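Local coordinates for protein putative serine protease (Human astrovirus 1, PDB 2W5E) that probably cleaves the viral non-structural polyprotein into functional products, working as a chymotrypsin-like serine endopeptidase with a catalytic triad, at residues L52-K57 against G73-T78; P62-A67 against P157-P162; L116-R121 against A140-N145. One frame throughout, in Å; residues are numbered along the deposited sequence.

Following the chain from its N terminus, strand 52-60 of the first beta-barrel opens contact 1, which G73-T78 closes from the loop that leaves strand 66-70. Before that happens, P62-A67 has already opened contact 2, so the two cross: contact 2 ends only at P157-P162, the modelled C terminus, and thereby ties the C-terminal tail back to the first barrel. Contact 3 lies wholly within that long excursion and joins strands 115-119 and 138-146 of the second barrel over strand 149-154, which separates them. Contacts 2 and 3 meet where D65 O lies 2.8 Å from Q143 NE2, a probable hydrogen bond between the barrels, whereas contact 1 sits apart on the far flank of the first.

Contact 1. Residues L52-K57 against G73-T78; sequences LMYEAK and GDLHPT. With CD (cadmium ion), chain B.
Y54 meets the loop G73-T78 with its phenol ring laid across L75 and its rim turned to D74. The CB of L75 stands over one ring face, 3.9 Å from the centroid of the Y54 ring and 20° off its normal, a CH-pi contact. The carboxylate of D74 has its CG at the ring edge, in the ring plane; standing 81° to the ring, it sets both oxygens against the CD1-CE1 edge, with OD1 of D74 3.7 Å from CD1 of Y54. It probably senses the weakly positive C-H rim. A chi1 of 54° folds D74 back over its own main chain and brings the acid there. A water lies between OH of Y54, at 2.7 Å, and O of D74, a tentative bridge.

Further out, L75 packs on F27 and Y49 of barrel strands, and Y54 on P72 of the loop. Next along, H76 binds a cadmium ion through ND1 at 2.0 Å, together with H4 and H6 of a second subunit and E50 of a third. Tyrosine suits this place because it offers a pi face to the leucine C-H and a hydroxyl to water, joining strand and loop without a direct hydrogen bond.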
# COMPACT_ATOMS: atom_id res chain seq x y z
N LEU A 52 -6.31 7.68 23.58
CA LEU A 52 -7.48 7.14 24.27
C LEU A 52 -7.11 6.00 25.24
O LEU A 52 -6.38 5.08 24.88
CB LEU A 52 -8.56 6.69 23.27
CG LEU A 52 -9.88 6.08 23.79
CD1 LEU A 52 -10.63 7.01 24.76
CD2 LEU A 52 -10.78 5.70 22.63
N MET A 53 -7.60 6.10 26.47
CA MET A 53 -7.38 5.08 27.49
C MET A 53 -8.47 4.02 27.44
O MET A 53 -9.65 4.33 27.37
CB MET A 53 -7.31 5.71 28.88
CG MET A 53 -6.03 6.50 29.12
SD MET A 53 -4.71 5.45 29.74
CE MET A 53 -4.94 5.64 31.50
N TYR A 54 -8.05 2.76 27.48
CA TYR A 54 -8.95 1.61 27.48
C TYR A 54 -8.66 0.75 28.70
O TYR A 54 -7.51 0.63 29.12
CB TYR A 54 -8.71 0.72 26.25
CG TYR A 54 -8.86 1.37 24.89
CD1 TYR A 54 -9.98 1.11 24.11
CD2 TYR A 54 -7.86 2.19 24.37
CE1 TYR A 54 -10.12 1.68 22.84
CE2 TYR A 54 -8.00 2.77 23.11
CZ TYR A 54 -9.13 2.50 22.35
OH TYR A 54 -9.27 3.06 21.09
N GLU A 55 -9.69 0.12 29.24
CA GLU A 55 -9.51 -0.94 30.22
C GLU A 55 -9.40 -2.26 29.47
O GLU A 55 -10.15 -2.50 28.53
CB GLU A 55 -10.66 -0.98 31.23
CG GLU A 55 -10.44 -1.98 32.36
CD GLU A 55 -11.65 -2.13 33.26
OE1 GLU A 55 -12.69 -2.64 32.79
OE2 GLU A 55 -11.54 -1.76 34.45
N ALA A 56 -8.45 -3.09 29.88
CA ALA A 56 -8.21 -4.37 29.23
C ALA A 56 -7.87 -5.44 30.26
O ALA A 56 -7.31 -5.13 31.30
CB ALA A 56 -7.08 -4.24 28.19
N LYS A 57 -8.22 -6.68 29.96
CA LYS A 57 -8.04 -7.78 30.89
C LYS A 57 -6.90 -8.71 30.50
O LYS A 57 -6.81 -9.16 29.36
CB LYS A 57 -9.34 -8.59 31.01
CG LYS A 57 -9.34 -9.61 32.14
CD LYS A 57 -10.64 -10.41 32.16
CE LYS A 57 -10.74 -11.23 33.43
NZ LYS A 57 -12.04 -11.97 33.53
N GLY A 73 -12.14 -4.72 22.29
CA GLY A 73 -12.90 -4.85 21.05
C GLY A 73 -13.02 -3.57 20.25
O GLY A 73 -13.14 -3.61 19.02
N ASP A 74 -12.99 -2.44 20.94
CA ASP A 74 -13.08 -1.12 20.31
C ASP A 74 -11.72 -0.48 20.00
O ASP A 74 -11.66 0.61 19.43
CB ASP A 74 -13.95 -0.17 21.15
CG ASP A 74 -13.50 -0.06 22.61
OD1 ASP A 74 -12.84 -0.99 23.13
OD2 ASP A 74 -13.81 0.97 23.23
N LEU A 75 -10.64 -1.16 20.38
CA LEU A 75 -9.27 -0.72 20.05
C LEU A 75 -8.82 -1.36 18.74
O LEU A 75 -8.57 -2.56 18.67
CB LEU A 75 -8.30 -1.07 21.19
CG LEU A 75 -6.81 -0.67 21.10
CD1 LEU A 75 -6.59 0.63 20.34
CD2 LEU A 75 -6.19 -0.57 22.49
N HIS A 76 -8.70 -0.52 17.71
CA HIS A 76 -8.36 -0.99 16.36
C HIS A 76 -6.98 -0.45 15.97
O HIS A 76 -6.87 0.67 15.45
CB HIS A 76 -9.43 -0.55 15.34
CG HIS A 76 -10.84 -0.88 15.75
ND1 HIS A 76 -11.92 -0.09 15.41
CD2 HIS A 76 -11.34 -1.91 16.48
CE1 HIS A 76 -13.02 -0.62 15.93
NE2 HIS A 76 -12.69 -1.73 16.57
N PRO A 77 -5.91 -1.23 16.25
CA PRO A 77 -4.56 -0.75 16.02
C PRO A 77 -4.25 -0.69 14.53
O PRO A 77 -4.77 -1.50 13.76
CB PRO A 77 -3.69 -1.81 16.70
CG PRO A 77 -4.49 -3.05 16.65
CD PRO A 77 -5.92 -2.61 16.78
N THR A 78 -3.41 0.26 14.14
CA THR A 78 -3.05 0.46 12.74
C THR A 78 -1.99 -0.54 12.25
O THR A 78 -1.77 -0.68 11.05
CB THR A 78 -2.51 1.87 12.52
OG1 THR A 78 -1.36 2.07 13.35
CG2 THR A 78 -3.58 2.91 12.86
CD CD B . -12.23 1.61 14.33
O HOH W 1 -11.81 3.04 20.08

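Contact 2. Residues P62-A67 against P157-P162; sequences PEKDIA and PTDFHP
K64 and D159 join the catalytic-aspartate loop to the C-terminal tail through a salt bridge, in which NZ of K64 donates to OD2 of D159 at 2.7 Å. The carboxylate oxygen receives it in the syn position, facing in toward OD1. The lysine chain runs nearly straight from CG onward, roughly perpendicular to the aspartate side chain, and its methylenes accompany the bridge: CD of K64 is 3.4 Å from OD2 of D159.

The ammonium of K64 also donates to the carbonyl O of I154, and D156 adds a weak, long ion pair; OD2 of D159 accepts a second hydrogen bond from the backbone N of D156. Beside the bridge, the ring of P62 rests on the tail backbone, its CG 3.9 Å from O of D159. Proline suits this place as a compact, rigid apolar surface.

Within the loop, N of I66 donates to O of K64 at 2.7 Å, closing an inverse gamma turn centred on D65, the charge-relay aspartate. Lysine brings reach and a positive charge, aspartate the compact negative partner, and the shared oxygen probably favours an ionised D159 linked to the catalytic acid's neighbour.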
# COMPACT_ATOMS: atom_id res chain seq x y z
N PRO A 62 2.17 -17.09 31.14
CA PRO A 62 2.96 -18.32 31.06
C PRO A 62 4.14 -18.34 32.04
O PRO A 62 4.32 -17.39 32.81
CB PRO A 62 3.47 -18.32 29.61
CG PRO A 62 3.50 -16.88 29.24
CD PRO A 62 2.35 -16.24 29.95
N GLU A 63 4.92 -19.42 32.01
CA GLU A 63 6.12 -19.55 32.84
C GLU A 63 7.14 -18.46 32.51
O GLU A 63 7.77 -17.91 33.42
CB GLU A 63 6.74 -20.94 32.66
CG GLU A 63 7.81 -21.30 33.68
CD GLU A 63 8.22 -22.77 33.63
OE1 GLU A 63 7.31 -23.64 33.60
OE2 GLU A 63 9.44 -23.05 33.64
N LYS A 64 7.30 -18.15 31.22
CA LYS A 64 8.13 -17.03 30.78
C LYS A 64 7.61 -15.71 31.34
O LYS A 64 6.40 -15.55 31.54
CB LYS A 64 8.18 -16.95 29.26
CG LYS A 64 9.20 -17.86 28.61
CD LYS A 64 9.25 -17.64 27.11
CE LYS A 64 10.15 -18.67 26.44
NZ LYS A 64 10.02 -18.64 24.97
N ASP A 65 8.52 -14.78 31.60
CA ASP A 65 8.18 -13.48 32.17
C ASP A 65 7.51 -12.55 31.14
O ASP A 65 7.94 -11.42 30.92
CB ASP A 65 9.42 -12.83 32.79
CG ASP A 65 9.91 -13.56 34.05
OD1 ASP A 65 9.09 -14.18 34.76
OD2 ASP A 65 11.12 -13.50 34.33
N ILE A 66 6.44 -13.06 30.53
CA ILE A 66 5.68 -12.35 29.51
C ILE A 66 4.20 -12.41 29.90
O ILE A 66 3.76 -13.36 30.54
CB ILE A 66 5.94 -12.95 28.10
CG1 ILE A 66 7.38 -12.68 27.64
CG2 ILE A 66 4.96 -12.40 27.06
CD1 ILE A 66 7.84 -13.54 26.48
N ALA A 67 3.45 -11.38 29.52
CA ALA A 67 2.01 -11.31 29.78
C ALA A 67 1.22 -11.10 28.49
O ALA A 67 1.61 -10.31 27.63
CB ALA A 67 1.71 -10.21 30.79
N PRO A 157 5.71 -18.94 19.15
CA PRO A 157 4.25 -19.13 19.05
C PRO A 157 3.61 -20.03 20.13
O PRO A 157 2.41 -19.89 20.39
CB PRO A 157 4.08 -19.76 17.66
CG PRO A 157 5.25 -19.28 16.90
CD PRO A 157 6.38 -19.31 17.88
N THR A 158 4.40 -20.91 20.75
CA THR A 158 3.87 -21.82 21.77
C THR A 158 3.68 -21.13 23.12
O THR A 158 3.05 -21.69 24.02
CB THR A 158 4.74 -23.09 21.96
OG1 THR A 158 5.94 -22.75 22.67
CG2 THR A 158 5.10 -23.72 20.61
N ASP A 159 4.22 -19.92 23.25
CA ASP A 159 4.10 -19.14 24.48
C ASP A 159 2.73 -18.48 24.64
O ASP A 159 2.34 -18.14 25.76
CB ASP A 159 5.19 -18.06 24.54
CG ASP A 159 6.57 -18.64 24.75
OD1 ASP A 159 6.71 -19.63 25.50
OD2 ASP A 159 7.53 -18.10 24.16
N PHE A 160 2.02 -18.33 23.53
CA PHE A 160 0.73 -17.65 23.48
C PHE A 160 -0.41 -18.38 24.21
O PHE A 160 -1.37 -17.74 24.65
CB PHE A 160 0.31 -17.39 22.03
CG PHE A 160 0.90 -16.13 21.43
CD1 PHE A 160 2.25 -16.08 21.07
CD2 PHE A 160 0.11 -15.01 21.21
CE1 PHE A 160 2.79 -14.92 20.52
CE2 PHE A 160 0.64 -13.85 20.66
CZ PHE A 160 1.99 -13.80 20.31
N HIS A 161 -0.29 -19.70 24.34
CA HIS A 161 -1.36 -20.52 24.90
C HIS A 161 -0.85 -21.67 25.78
O HIS A 161 0.24 -22.18 25.56
CB HIS A 161 -2.25 -21.08 23.78
CG HIS A 161 -3.03 -20.03 23.05
ND1 HIS A 161 -2.65 -19.55 21.82
CD2 HIS A 161 -4.16 -19.37 23.38
CE1 HIS A 161 -3.52 -18.63 21.42
NE2 HIS A 161 -4.44 -18.50 22.35
N PRO A 162 -1.65 -22.06 26.80
CA PRO A 162 -1.28 -23.21 27.62
C PRO A 162 -1.63 -24.52 26.92
O PRO A 162 -0.75 -25.14 26.32
CB PRO A 162 -2.16 -23.04 28.87
CG PRO A 162 -3.38 -22.35 28.36
CD PRO A 162 -2.93 -21.46 27.24

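Contact 3. Residues L116-R121 against A140-N145; sequences LSYAVR and AVHQTN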
# COMPACT_ATOMS: atom_id res chain seq x y z
N LEU A 116 18.15 -12.64 25.19
CA LEU A 116 18.78 -11.84 24.15
C LEU A 116 19.36 -10.58 24.78
O LEU A 116 18.67 -9.88 25.52
CB LEU A 116 17.73 -11.50 23.08
CG LEU A 116 18.11 -11.05 21.66
CD1 LEU A 116 18.99 -12.06 20.95
CD2 LEU A 116 16.84 -10.80 20.86
N SER A 117 20.64 -10.32 24.51
CA SER A 117 21.32 -9.12 25.01
C SER A 117 21.71 -8.20 23.86
O SER A 117 22.10 -8.67 22.79
CB SER A 117 22.56 -9.49 25.81
OG SER A 117 22.20 -10.21 26.97
N TYR A 118 21.62 -6.90 24.10
CA TYR A 118 21.79 -5.88 23.06
C TYR A 118 21.99 -4.53 23.72
O TYR A 118 21.49 -4.28 24.82
CB TYR A 118 20.54 -5.83 22.16
CG TYR A 118 19.25 -5.90 22.95
CD1 TYR A 118 18.61 -4.74 23.40
CD2 TYR A 118 18.67 -7.13 23.27
CE1 TYR A 118 17.44 -4.81 24.15
CE2 TYR A 118 17.51 -7.21 24.01
CZ TYR A 118 16.90 -6.04 24.45
OH TYR A 118 15.75 -6.12 25.18
N ALA A 119 22.73 -3.66 23.03
CA ALA A 119 22.92 -2.29 23.48
C ALA A 119 21.60 -1.53 23.41
O ALA A 119 20.80 -1.73 22.48
CB ALA A 119 23.96 -1.61 22.62
N VAL A 120 21.36 -0.68 24.40
CA VAL A 120 20.16 0.18 24.43
C VAL A 120 20.56 1.65 24.53
O VAL A 120 21.65 1.98 24.99
CB VAL A 120 19.16 -0.21 25.57
CG1 VAL A 120 18.49 -1.54 25.26
CG2 VAL A 120 19.84 -0.25 26.94
N ARG A 121 19.66 2.53 24.08
CA ARG A 121 19.95 3.96 24.03
C ARG A 121 19.55 4.71 25.31
O ARG A 121 19.96 5.85 25.51
CB ARG A 121 19.30 4.59 22.80
CG ARG A 121 19.98 4.22 21.47
CD ARG A 121 21.30 4.96 21.30
NE ARG A 121 22.17 4.33 20.32
CZ ARG A 121 23.40 4.75 20.03
NH1 ARG A 121 23.92 5.81 20.66
NH2 ARG A 121 24.12 4.12 19.11
N ALA A 140 11.61 -11.14 20.73
CA ALA A 140 11.71 -11.13 22.19
C ALA A 140 10.99 -9.95 22.83
O ALA A 140 10.61 -9.00 22.15
CB ALA A 140 13.19 -11.15 22.60
N VAL A 141 10.83 -10.01 24.15
CA VAL A 141 10.20 -8.95 24.94
C VAL A 141 11.20 -8.38 25.96
O VAL A 141 11.70 -9.11 26.82
CB VAL A 141 8.93 -9.48 25.67
CG1 VAL A 141 8.26 -8.37 26.48
CG2 VAL A 141 7.94 -10.09 24.67
N HIS A 142 11.49 -7.11 25.88
CA HIS A 142 12.44 -6.49 26.74
C HIS A 142 12.10 -6.56 28.23
O HIS A 142 11.04 -6.24 28.63
CB HIS A 142 12.65 -5.05 26.35
CG HIS A 142 13.65 -4.34 27.18
ND1 HIS A 142 14.93 -4.10 26.76
CD2 HIS A 142 13.57 -3.81 28.42
CE1 HIS A 142 15.59 -3.45 27.69
NE2 HIS A 142 14.78 -3.26 28.71
N GLN A 143 13.05 -6.98 29.02
CA GLN A 143 12.82 -7.27 30.44
C GLN A 143 13.54 -6.29 31.37
O GLN A 143 12.93 -5.73 32.28
CB GLN A 143 13.25 -8.70 30.78
CG GLN A 143 12.45 -9.78 30.08
CD GLN A 143 11.02 -9.87 30.58
OE1 GLN A 143 10.76 -9.76 31.78
NE2 GLN A 143 10.08 -10.09 29.66
N THR A 144 14.84 -6.10 31.14
CA THR A 144 15.67 -5.33 32.07
C THR A 144 16.92 -4.75 31.42
O THR A 144 17.22 -5.03 30.26
CB THR A 144 16.07 -6.21 33.29
OG1 THR A 144 16.72 -5.40 34.28
CG2 THR A 144 16.99 -7.35 32.86
N ASN A 145 17.64 -3.93 32.18
CA ASN A 145 18.93 -3.42 31.74
C ASN A 145 19.95 -3.29 32.86
O ASN A 145 19.58 -3.09 34.03
CB ASN A 145 18.79 -2.08 31.00
CG ASN A 145 18.12 -1.01 31.85
OD1 ASN A 145 18.56 -0.70 32.96
ND2 ASN A 145 17.06 -0.41 31.31
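Y118 and H142 make the polar link of this contact, a hydrogen bond of 2.7 Å between OH of Y118 and ND1 of H142 whose direction is not settled. The phenol oxygen comes in at the edge of the imidazole, near its plane. H142 swings its ring toward the tyrosine by placing CG anti to the backbone N (chi1 -179°).

As an aromatic pair the two rings meet by their peripheries, centroids 5.8 Å apart and planes at 58°, so neither lies over the other's face. Tyrosine suits the site because its hydroxyl, at the end of a rigid ring, can span between strands and satisfy a buried imidazole nitrogen.

Among apolar contacts, CD2 of L116 reaches CB of A140 at 4.1 Å, where the short alanine lets the leucine branch approach, and CG1 of V120 nears CE1 of H142 obliquely at 4.2 Å. H142 also packs on M126 and A129, about 5 Å from the side chain of catalytic S127. A tyrosine-held histidine here is consistent with the S1 pocket of chymotrypsin-like viral proteases.

These segments do not pair directly: strand 149-154 runs between strands 115-119 and 138-146, antiparallel to both. Q143 and T144 form a classic beta bulge opposite G151 of that middle strand, while L116, Y118 and A140 all pack on V131 of strand 130-132, inside the second barrel.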